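Local coordinates for protein SSD1 (PDB 7AM1), which binds mRNA untranslated regions and represses translation, as a non-enzymatic member of the RNase II family that has kept the fold but not the nuclease activity, at residues T359-Y364 / S473-L478; N365-S370 / F378-R383; S744-F749 / K757-D762; T774-E779 / I883-K888. All blocks are in the same frame, centred on the assembly; numbering follows the deposited sequence.

Contact 1. Residues T359-Y364 / S473-L478; sequences TDTNEY and SPSNIL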
# COMPACT_ATOMS: atom_id res chain seq x y z
N THR A 359 31.76 -17.54 13.44
CA THR A 359 31.42 -18.93 13.15
C THR A 359 31.65 -19.87 14.33
O THR A 359 31.19 -21.02 14.28
CB THR A 359 32.23 -19.45 11.96
OG1 THR A 359 33.63 -19.41 12.26
CG2 THR A 359 31.96 -18.61 10.72
N ASP A 360 32.34 -19.42 15.38
CA ASP A 360 32.56 -20.25 16.56
C ASP A 360 31.25 -20.39 17.33
O ASP A 360 30.80 -19.45 17.98
CB ASP A 360 33.64 -19.64 17.45
CG ASP A 360 34.11 -20.58 18.54
OD1 ASP A 360 33.34 -21.49 18.92
OD2 ASP A 360 35.26 -20.43 19.01
N THR A 361 30.63 -21.57 17.23
CA THR A 361 29.35 -21.81 17.88
C THR A 361 29.47 -21.89 19.40
O THR A 361 28.44 -21.98 20.08
CB THR A 361 28.71 -23.09 17.33
OG1 THR A 361 29.63 -24.18 17.43
CG2 THR A 361 28.31 -22.89 15.87
N ASN A 362 30.70 -21.88 19.94
CA ASN A 362 30.87 -21.79 21.38
C ASN A 362 30.75 -20.36 21.89
O ASN A 362 30.42 -20.16 23.06
CB ASN A 362 32.25 -22.33 21.80
CG ASN A 362 32.42 -23.80 21.51
OD1 ASN A 362 31.46 -24.57 21.56
ND2 ASN A 362 33.65 -24.20 21.22
N GLU A 363 30.97 -19.38 21.02
CA GLU A 363 30.96 -17.98 21.41
C GLU A 363 29.71 -17.23 20.98
O GLU A 363 29.31 -16.28 21.67
CB GLU A 363 32.18 -17.25 20.82
CG GLU A 363 33.53 -17.79 21.26
CD GLU A 363 33.84 -17.56 22.73
OE1 GLU A 363 33.32 -16.58 23.30
OE2 GLU A 363 34.61 -18.34 23.30
N TYR A 364 29.10 -17.62 19.87
CA TYR A 364 27.95 -16.91 19.32
C TYR A 364 26.87 -17.93 19.00
O TYR A 364 27.14 -18.96 18.38
CB TYR A 364 28.32 -16.12 18.06
CG TYR A 364 29.42 -15.11 18.30
CD1 TYR A 364 29.12 -13.86 18.81
CD2 TYR A 364 30.74 -15.41 18.03
CE1 TYR A 364 30.10 -12.93 19.05
CE2 TYR A 364 31.74 -14.48 18.27
CZ TYR A 364 31.42 -13.24 18.77
OH TYR A 364 32.40 -12.32 19.01
N SER A 473 27.84 -18.48 10.88
CA SER A 473 27.40 -19.86 10.70
C SER A 473 26.27 -20.07 11.70
O SER A 473 26.51 -20.39 12.86
CB SER A 473 28.53 -20.86 10.92
OG SER A 473 28.10 -22.18 10.64
N PRO A 474 25.02 -19.89 11.27
CA PRO A 474 23.91 -19.93 12.24
C PRO A 474 23.86 -21.24 13.01
O PRO A 474 24.12 -22.31 12.48
CB PRO A 474 22.66 -19.74 11.36
CG PRO A 474 23.16 -19.05 10.14
CD PRO A 474 24.55 -19.57 9.91
N SER A 475 23.52 -21.13 14.29
CA SER A 475 23.25 -22.30 15.11
C SER A 475 21.81 -22.75 15.00
O SER A 475 21.52 -23.93 15.20
CB SER A 475 23.59 -22.01 16.57
OG SER A 475 24.99 -21.87 16.74
N ASN A 476 20.91 -21.82 14.68
CA ASN A 476 19.48 -22.11 14.63
C ASN A 476 18.85 -21.24 13.55
O ASN A 476 19.40 -20.22 13.15
CB ASN A 476 18.81 -21.85 15.98
CG ASN A 476 19.35 -22.75 17.07
OD1 ASN A 476 20.18 -22.34 17.89
ND2 ASN A 476 18.88 -23.99 17.09
N ILE A 477 17.68 -21.67 13.10
CA ILE A 477 16.86 -20.88 12.19
C ILE A 477 15.42 -20.95 12.69
O ILE A 477 14.88 -22.04 12.91
CB ILE A 477 16.95 -21.38 10.73
CG1 ILE A 477 16.11 -20.48 9.82
CG2 ILE A 477 16.51 -22.83 10.62
CD1 ILE A 477 16.49 -20.56 8.36
N LEU A 478 14.83 -19.78 12.92
CA LEU A 478 13.46 -19.65 13.39
C LEU A 478 12.64 -18.87 12.37
O LEU A 478 13.11 -17.87 11.82
CB LEU A 478 13.38 -18.94 14.74
CG LEU A 478 13.76 -19.71 16.00
CD1 LEU A 478 13.74 -18.77 17.20
CD2 LEU A 478 12.82 -20.88 16.22
O HOH W 1 25.97 -19.42 15.87
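One water oxygen, water 1, is held by three groups and bridges the two segments. It donates to Y364 O at 2.8 Å on the 359-364 side and, less closely, to S473 O at 3.2 Å across from it. Its third partner is the hydroxyl S475 OG, 2.8 Å away. No direct hydrogen bond joins the segments, so the polar part of this contact runs through the water. Van der Waals contact lies beside it. The methyl T361 CG2 touches S475 OG at 3.6 Å; it is carried there because T361 OG1 sits between its own backbone N and carbonyl carbon (chi1 54°), which leaves CG2 beside the N and facing S475. Earlier in both segments, T359 CB meets S473 CB at 4.1 Å. The hydroxyl of T359 is hydrogen-bonded to N357 OD1. The shape of the 359-364 loop is set from within. D360 OD1 accepts the backbone N of N362 at 2.9 Å with a 151° angle at the hydrogen, an Asx turn in which the oxygen is approached on its anti side and 31° out of the carboxylate plane. D360 O takes two more amides, E363 N at 3.0 Å and Y364 N at 3.1 Å, and this folding presents Y364 O to the water. At the surface of the RNB domain, 359-364 links strand 356-358 to strand 367-370, and 473-478 leads from strand 462-472 into strand 476-479. Because 356-358 pairs with 462-472 and 367-370 with 476-479, both segments pass between the same two strand pairs, at opposite ends of the sheet order.

Contact 2. Residues N365-S370 / F378-R383; sequences NIFAIS and FALHVR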
# COMPACT_ATOMS: atom_id res chain seq x y z
N ASN A 365 25.65 -17.64 19.45
CA ASN A 365 24.47 -18.44 19.14
C ASN A 365 23.62 -17.60 18.18
O ASN A 365 22.70 -16.90 18.59
CB ASN A 365 23.69 -18.82 20.39
CG ASN A 365 22.55 -19.77 20.11
OD1 ASN A 365 22.18 -19.99 18.95
ND2 ASN A 365 21.99 -20.35 21.16
N ILE A 366 23.97 -17.66 16.91
CA ILE A 366 23.30 -16.88 15.88
C ILE A 366 22.09 -17.66 15.39
O ILE A 366 22.20 -18.84 15.03
CB ILE A 366 24.25 -16.56 14.72
CG1 ILE A 366 25.34 -15.59 15.17
CG2 ILE A 366 23.49 -15.94 13.55
CD1 ILE A 366 26.53 -15.52 14.25
N PHE A 367 20.93 -17.02 15.40
CA PHE A 367 19.75 -17.63 14.80
C PHE A 367 19.35 -16.82 13.57
O PHE A 367 19.23 -15.59 13.64
CB PHE A 367 18.59 -17.75 15.80
CG PHE A 367 18.23 -16.47 16.51
CD1 PHE A 367 18.94 -16.06 17.62
CD2 PHE A 367 17.16 -15.70 16.08
CE1 PHE A 367 18.60 -14.89 18.28
CE2 PHE A 367 16.81 -14.53 16.74
CZ PHE A 367 17.54 -14.13 17.84
N ALA A 368 19.20 -17.52 12.46
CA ALA A 368 18.71 -16.90 11.23
C ALA A 368 17.20 -16.81 11.31
O ALA A 368 16.53 -17.70 11.83
CB ALA A 368 19.14 -17.72 10.02
N ILE A 369 16.66 -15.70 10.81
CA ILE A 369 15.21 -15.48 10.76
C ILE A 369 14.72 -15.80 9.36
O ILE A 369 15.23 -15.26 8.37
CB ILE A 369 14.84 -14.04 11.16
CG1 ILE A 369 15.45 -13.70 12.53
CG2 ILE A 369 13.33 -13.85 11.15
CD1 ILE A 369 14.79 -14.44 13.69
N SER A 370 13.73 -16.68 9.28
CA SER A 370 13.09 -17.02 8.02
C SER A 370 11.67 -16.47 8.00
O SER A 370 10.99 -16.39 9.03
CB SER A 370 13.07 -18.53 7.79
OG SER A 370 12.23 -19.18 8.73
N PHE A 378 18.45 -12.40 7.18
CA PHE A 378 18.78 -11.64 8.38
C PHE A 378 18.94 -12.62 9.54
O PHE A 378 18.16 -13.56 9.68
CB PHE A 378 17.68 -10.63 8.69
CG PHE A 378 17.97 -9.76 9.88
CD1 PHE A 378 18.85 -8.70 9.77
CD2 PHE A 378 17.34 -9.98 11.09
CE1 PHE A 378 19.11 -7.89 10.84
CE2 PHE A 378 17.59 -9.16 12.17
CZ PHE A 378 18.48 -8.11 12.04
N ALA A 379 19.98 -12.40 10.34
CA ALA A 379 20.27 -13.25 11.49
C ALA A 379 20.72 -12.38 12.65
O ALA A 379 21.20 -11.26 12.47
CB ALA A 379 21.33 -14.30 11.14
N LEU A 380 20.57 -12.92 13.86
CA LEU A 380 20.86 -12.17 15.07
C LEU A 380 21.61 -13.04 16.07
O LEU A 380 21.49 -14.26 16.07
CB LEU A 380 19.58 -11.69 15.76
CG LEU A 380 18.74 -10.58 15.17
CD1 LEU A 380 17.40 -10.53 15.90
CD2 LEU A 380 19.47 -9.25 15.26
N HIS A 381 22.37 -12.38 16.94
CA HIS A 381 22.84 -13.01 18.16
C HIS A 381 22.76 -11.99 19.29
O HIS A 381 22.79 -10.78 19.05
CB HIS A 381 24.27 -13.58 18.04
CG HIS A 381 25.36 -12.55 18.10
ND1 HIS A 381 25.99 -12.07 16.98
CD2 HIS A 381 25.98 -11.97 19.16
CE1 HIS A 381 26.94 -11.22 17.34
NE2 HIS A 381 26.95 -11.14 18.66
N VAL A 382 22.61 -12.50 20.50
CA VAL A 382 22.73 -11.69 21.71
C VAL A 382 23.75 -12.40 22.59
O VAL A 382 23.70 -13.63 22.74
CB VAL A 382 21.39 -11.51 22.44
CG1 VAL A 382 21.61 -10.94 23.83
CG2 VAL A 382 20.47 -10.62 21.64
N ARG A 383 24.68 -11.65 23.15
CA ARG A 383 25.77 -12.25 23.90
C ARG A 383 26.05 -11.37 25.10
O ARG A 383 26.00 -10.14 25.00
CB ARG A 383 27.00 -12.43 23.00
CG ARG A 383 28.23 -13.04 23.65
CD ARG A 383 29.31 -13.25 22.59
NE ARG A 383 30.57 -13.75 23.13
CZ ARG A 383 31.57 -12.98 23.56
NH1 ARG A 383 31.46 -11.66 23.52
NH2 ARG A 383 32.67 -13.54 24.03
O HOH W 2 25.34 -15.34 21.28
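Strands 367-370 and 378-383 run antiparallel, their axes 4.6 Å apart at closest with N-to-C directions at 144°, and F367 and L380 form a hydrogen-bonded pair: F367 N to L380 O 2.9 Å, L380 N to F367 O 3.0 Å. The next pair, A368 with A379, is non-hydrogen-bonded and puts its two small side chains on the other face of the sheet. F367 CG stands between its backbone N and carbonyl carbon (chi1 52°), which folds the ring back over the neighbouring strand. There L380 CB lies over the ring face, 4.2 Å from the centroid and 27° off the normal, a CH-pi contact, while I369 CD1 meets the ring at its edge, in plane. Were F367 replaced by alanine, L380 CB would probably lose its aromatic partner and a gap would open beside I369 CD1. I366, whose nearest neighbour by CA is H381, divides its branches: CG2 reaches diagonally to A379 CB at 3.6 Å and CG1 meets H381 CB at 3.7 Å. The H381 imidazole is fixed from outside, NE2 to E391 and ND1 to H395. Water 2 extends the pairing, accepting from N365 N at 3.0 Å and donating to V382 O at 2.8 Å. L380 packs against I549 and I552 of helix 544-568, and the antiparallel pairing across seven connecting residues is that of a beta hairpin in the RNB-domain sheet.

Contact 3. Residues S744-F749 / K757-D762; sequences SSFDVF and KRVHGD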
# COMPACT_ATOMS: atom_id res chain seq x y z
N SER A 744 -24.80 12.72 2.40
CA SER A 744 -25.64 11.69 1.80
C SER A 744 -24.92 10.34 1.76
O SER A 744 -25.29 9.47 0.97
CB SER A 744 -26.10 12.13 0.40
OG SER A 744 -26.89 11.15 -0.25
N SER A 745 -23.93 10.14 2.63
CA SER A 745 -23.15 8.91 2.65
C SER A 745 -22.34 8.92 3.94
O SER A 745 -22.32 9.91 4.67
CB SER A 745 -22.23 8.80 1.43
OG SER A 745 -21.32 9.88 1.37
N PHE A 746 -21.69 7.80 4.22
CA PHE A 746 -20.78 7.73 5.35
C PHE A 746 -19.82 6.57 5.14
O PHE A 746 -20.15 5.60 4.46
CB PHE A 746 -21.54 7.58 6.69
CG PHE A 746 -22.44 6.37 6.77
CD1 PHE A 746 -23.73 6.41 6.24
CD2 PHE A 746 -22.02 5.21 7.40
CE1 PHE A 746 -24.57 5.31 6.32
CE2 PHE A 746 -22.86 4.10 7.49
CZ PHE A 746 -24.14 4.15 6.95
N ASP A 747 -18.64 6.70 5.72
CA ASP A 747 -17.60 5.69 5.61
C ASP A 747 -17.62 4.78 6.83
O ASP A 747 -17.82 5.23 7.96
CB ASP A 747 -16.22 6.34 5.47
CG ASP A 747 -16.11 7.20 4.22
OD1 ASP A 747 -16.89 6.96 3.27
OD2 ASP A 747 -15.25 8.10 4.19
N VAL A 748 -17.43 3.49 6.59
CA VAL A 748 -17.32 2.49 7.64
C VAL A 748 -16.02 1.74 7.41
O VAL A 748 -15.54 1.63 6.28
CB VAL A 748 -18.52 1.52 7.65
CG1 VAL A 748 -19.82 2.26 7.93
CG2 VAL A 748 -18.61 0.77 6.33
N PHE A 749 -15.44 1.24 8.49
CA PHE A 749 -14.30 0.35 8.36
C PHE A 749 -14.57 -0.90 9.19
O PHE A 749 -15.34 -0.89 10.15
CB PHE A 749 -12.97 1.03 8.77
CG PHE A 749 -12.88 1.38 10.22
CD1 PHE A 749 -13.60 2.45 10.73
CD2 PHE A 749 -12.04 0.67 11.06
CE1 PHE A 749 -13.50 2.78 12.06
CE2 PHE A 749 -11.94 1.00 12.39
CZ PHE A 749 -12.67 2.06 12.90
N LYS A 757 -14.97 1.35 3.47
CA LYS A 757 -15.87 1.51 2.35
C LYS A 757 -16.96 2.52 2.70
O LYS A 757 -17.13 2.90 3.86
CB LYS A 757 -16.49 0.17 1.93
CG LYS A 757 -15.48 -0.81 1.36
CD LYS A 757 -15.12 -0.47 -0.07
CE LYS A 757 -13.73 -0.99 -0.44
NZ LYS A 757 -12.68 0.06 -0.24
N ARG A 758 -17.72 2.93 1.69
CA ARG A 758 -18.67 4.02 1.82
C ARG A 758 -20.09 3.54 1.55
O ARG A 758 -20.37 2.95 0.50
CB ARG A 758 -18.31 5.15 0.85
CG ARG A 758 -19.29 6.31 0.84
CD ARG A 758 -18.67 7.53 0.17
NE ARG A 758 -17.49 7.97 0.91
CZ ARG A 758 -16.53 8.74 0.42
NH1 ARG A 758 -16.59 9.17 -0.84
NH2 ARG A 758 -15.51 9.09 1.18
N VAL A 759 -20.98 3.82 2.50
CA VAL A 759 -22.41 3.59 2.33
C VAL A 759 -23.01 4.82 1.65
O VAL A 759 -22.83 5.95 2.12
CB VAL A 759 -23.10 3.32 3.68
CG1 VAL A 759 -24.60 3.17 3.49
CG2 VAL A 759 -22.50 2.07 4.34
N HIS A 760 -23.70 4.60 0.54
CA HIS A 760 -24.32 5.68 -0.23
C HIS A 760 -25.82 5.70 -0.00
O HIS A 760 -26.49 4.67 -0.14
CB HIS A 760 -24.01 5.52 -1.72
CG HIS A 760 -22.56 5.64 -2.04
ND1 HIS A 760 -21.94 6.86 -2.24
CD2 HIS A 760 -21.59 4.70 -2.17
CE1 HIS A 760 -20.66 6.66 -2.49
NE2 HIS A 760 -20.42 5.36 -2.45
N GLY A 761 -26.35 6.88 0.33
CA GLY A 761 -27.78 7.00 0.56
C GLY A 761 -28.60 6.61 -0.66
O GLY A 761 -29.68 6.03 -0.53
N ASP A 762 -28.10 6.93 -1.86
CA ASP A 762 -28.83 6.63 -3.08
C ASP A 762 -28.79 5.16 -3.46
O ASP A 762 -29.23 4.81 -4.56
CB ASP A 762 -28.31 7.49 -4.23
CG ASP A 762 -26.87 7.18 -4.59
OD1 ASP A 762 -26.35 6.15 -4.14
OD2 ASP A 762 -26.27 7.99 -5.33
O HOH W 3 -26.22 9.19 -2.03
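S745-F749 and K757-H760 are the two arms of an antiparallel beta hairpin, buried at one edge of a five-stranded sheet in the C-terminal part of the chain. Its hydrogen-bonded pairs are F746 with V759, joined by V759 N to F746 O at 2.8 Å and F746 N to V759 O at 3.0 Å, and V748 with K757. On the face bearing D747 and R758, the non-hydrogen-bonded pair between them carries a side-on salt bridge. R758 NE meets D747 OD1 at 2.6 Å and R758 NH2 meets D747 OD2 at 3.2 Å, each on a syn lone pair; carboxylate and guanidinium are only 14° from coplanar. The arginine chain, extended at first, bends at chi3 (-62°) to bring NE alongside the acid, and Y742 OH also bonds D747 OD2, which would help fix the carboxylate's rotation. The sheet, in the order 755-760, 745-750, 732-741, 888-896, 903-908, is consistent with the OB fold assigned to this C-terminal family. On the other face F746, V748 and V759 pack together. V759 CB sits over the F746 ring, 3.7 Å from the centroid and 20° off the normal; F746 also touches I889, and V759 touches I891 and V906. Where the hairpin arms end, G761 N bonds S744 O at 2.9 Å, and water 3 connects S744 OG, 2.7 Å away and also hydrogen-bonded to K171 N, with D762 N, from which it accepts at 2.9 Å.

Contact 4. Residues T774-E779 / I883-K888; sequences TNRVLE and IHELQK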
# COMPACT_ATOMS: atom_id res chain seq x y z
N THR A 774 -22.81 20.50 11.98
CA THR A 774 -22.13 20.92 13.20
C THR A 774 -21.83 19.72 14.09
O THR A 774 -20.72 19.60 14.63
CB THR A 774 -22.98 21.94 13.95
OG1 THR A 774 -24.14 21.30 14.50
CG2 THR A 774 -23.44 23.05 13.01
N ASN A 775 -22.80 18.83 14.26
CA ASN A 775 -22.65 17.67 15.13
C ASN A 775 -22.18 16.43 14.40
O ASN A 775 -21.96 15.40 15.04
CB ASN A 775 -23.99 17.36 15.82
CG ASN A 775 -24.39 18.42 16.82
OD1 ASN A 775 -23.76 19.47 16.93
ND2 ASN A 775 -25.46 18.15 17.56
N ARG A 776 -21.98 16.49 13.08
CA ARG A 776 -21.52 15.34 12.30
C ARG A 776 -22.46 14.15 12.51
O ARG A 776 -22.04 13.06 12.93
CB ARG A 776 -20.08 14.99 12.67
CG ARG A 776 -19.11 16.18 12.64
CD ARG A 776 -18.63 16.48 11.22
NE ARG A 776 -17.94 15.33 10.65
CZ ARG A 776 -17.64 15.18 9.36
NH1 ARG A 776 -17.98 16.11 8.47
NH2 ARG A 776 -17.01 14.09 8.95
N VAL A 777 -23.73 14.36 12.20
CA VAL A 777 -24.76 13.34 12.39
C VAL A 777 -25.63 13.30 11.15
O VAL A 777 -26.15 14.33 10.70
CB VAL A 777 -25.63 13.62 13.64
CG1 VAL A 777 -26.85 12.72 13.64
CG2 VAL A 777 -24.82 13.42 14.90
N LEU A 778 -25.79 12.10 10.59
CA LEU A 778 -26.63 11.87 9.43
C LEU A 778 -27.84 11.07 9.86
O LEU A 778 -27.70 10.01 10.47
CB LEU A 778 -25.84 11.13 8.34
CG LEU A 778 -26.61 10.58 7.14
CD1 LEU A 778 -27.08 11.71 6.26
CD2 LEU A 778 -25.72 9.62 6.37
N GLU A 779 -29.03 11.59 9.57
CA GLU A 779 -30.28 10.92 9.93
C GLU A 779 -30.89 10.35 8.66
O GLU A 779 -31.31 11.10 7.77
CB GLU A 779 -31.23 11.88 10.64
CG GLU A 779 -30.71 12.31 12.01
CD GLU A 779 -31.75 13.05 12.83
OE1 GLU A 779 -32.81 13.41 12.28
OE2 GLU A 779 -31.50 13.26 14.04
N ILE A 883 -26.86 8.12 12.34
CA ILE A 883 -25.51 7.64 12.03
C ILE A 883 -24.52 8.61 12.67
O ILE A 883 -24.47 9.80 12.30
CB ILE A 883 -25.29 7.54 10.51
CG1 ILE A 883 -26.43 6.77 9.83
CG2 ILE A 883 -23.95 6.87 10.21
CD1 ILE A 883 -26.52 5.31 10.25
N HIS A 884 -23.74 8.12 13.62
CA HIS A 884 -22.75 8.91 14.34
C HIS A 884 -21.35 8.38 14.05
O HIS A 884 -21.15 7.18 13.87
CB HIS A 884 -22.97 8.86 15.86
CG HIS A 884 -24.27 9.45 16.31
ND1 HIS A 884 -24.37 10.72 16.83
CD2 HIS A 884 -25.52 8.93 16.35
CE1 HIS A 884 -25.63 10.97 17.15
NE2 HIS A 884 -26.35 9.90 16.87
N GLU A 885 -20.37 9.28 14.06
CA GLU A 885 -18.99 8.85 13.88
C GLU A 885 -18.57 7.99 15.06
O GLU A 885 -18.89 8.28 16.22
CB GLU A 885 -18.08 10.07 13.73
CG GLU A 885 -18.29 10.78 12.40
CD GLU A 885 -17.48 12.06 12.24
OE1 GLU A 885 -17.09 12.66 13.27
OE2 GLU A 885 -17.24 12.46 11.08
N LEU A 886 -17.87 6.89 14.76
CA LEU A 886 -17.36 5.92 15.72
C LEU A 886 -18.46 5.07 16.35
O LEU A 886 -18.17 4.31 17.29
CB LEU A 886 -16.53 6.59 16.83
CG LEU A 886 -15.28 7.32 16.33
CD1 LEU A 886 -14.41 7.79 17.48
CD2 LEU A 886 -14.47 6.44 15.38
N GLN A 887 -19.69 5.16 15.87
CA GLN A 887 -20.72 4.23 16.31
C GLN A 887 -20.59 2.91 15.56
O GLN A 887 -20.04 2.85 14.45
CB GLN A 887 -22.11 4.82 16.09
N LYS A 888 -21.08 1.84 16.18
CA LYS A 888 -21.16 0.54 15.53
C LYS A 888 -22.47 0.44 14.76
O LYS A 888 -23.50 0.93 15.22
CB LYS A 888 -21.06 -0.59 16.56
CG LYS A 888 -19.84 -0.50 17.47
CD LYS A 888 -18.55 -0.71 16.69
CE LYS A 888 -17.31 -0.58 17.57
NZ LYS A 888 -16.80 0.82 17.65
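The guanidinium of R776 meets E885 OE2 at its edge, and the imidazole of H884 takes V777 CG1 over one face, 4.1 Å above its plane and toward the rim. V777 CG2 comes closer, 3.3 Å from H884 ND1, as the two side chains run side by side; H884 NE2 is bonded to E882. The salt bridge is side-on but converges on one oxygen: R776 NH2 reaches E885 OE2 at 2.7 Å, nearly in line with its C-O bond, and NE reaches that same atom at 3.0 Å from above the carboxylate plane. The two planes stand 60° apart, so this is no flat two-to-two pairing. V741 N adds a weak bond to E885 OE2. With a leucine in place of R776, E885 OE2 is likely to lose both charged donors and its carboxylate to be freer to turn. R776 and V777 both face D772, a G1 beta bulge at the start of strand 777-782, and R776 has the left-handed backbone (phi 56°) expected of its first position. From there the chain pairs antiparallel with strand 878-884: I883 N to L778 O 2.8 Å and L778 N to I883 O 3.2 Å. L778 CB and I883 CB lie 4.2 Å apart. After I883, the type II turn from H884 to Q887, closed by Q887 N to H884 O at 3.2 Å, carries the chain toward strand 888-896.

In the fold
From the N terminus, contact 1 is the first to open: residues 359-364 meet 473-478 after a loop of 108 residues. Contact 2 lies within that span, a hairpin closed over seven residues. The two touch directly, S475 N lying 2.7 Å from I366 O, since strands 476-479 and 367-370 are neighbours in the RNB-domain sheet. Contacts 3 and 4 follow in series in the C-terminal part, their centres about 48 to 57 Å from those of contacts 1 and 2. Contact 3 closes another seven-residue hairpin and contact 4 a span of 103 residues. Their centres are 12 Å apart, and F746 packs on L778 and I883, tying one five-stranded sheet to the other.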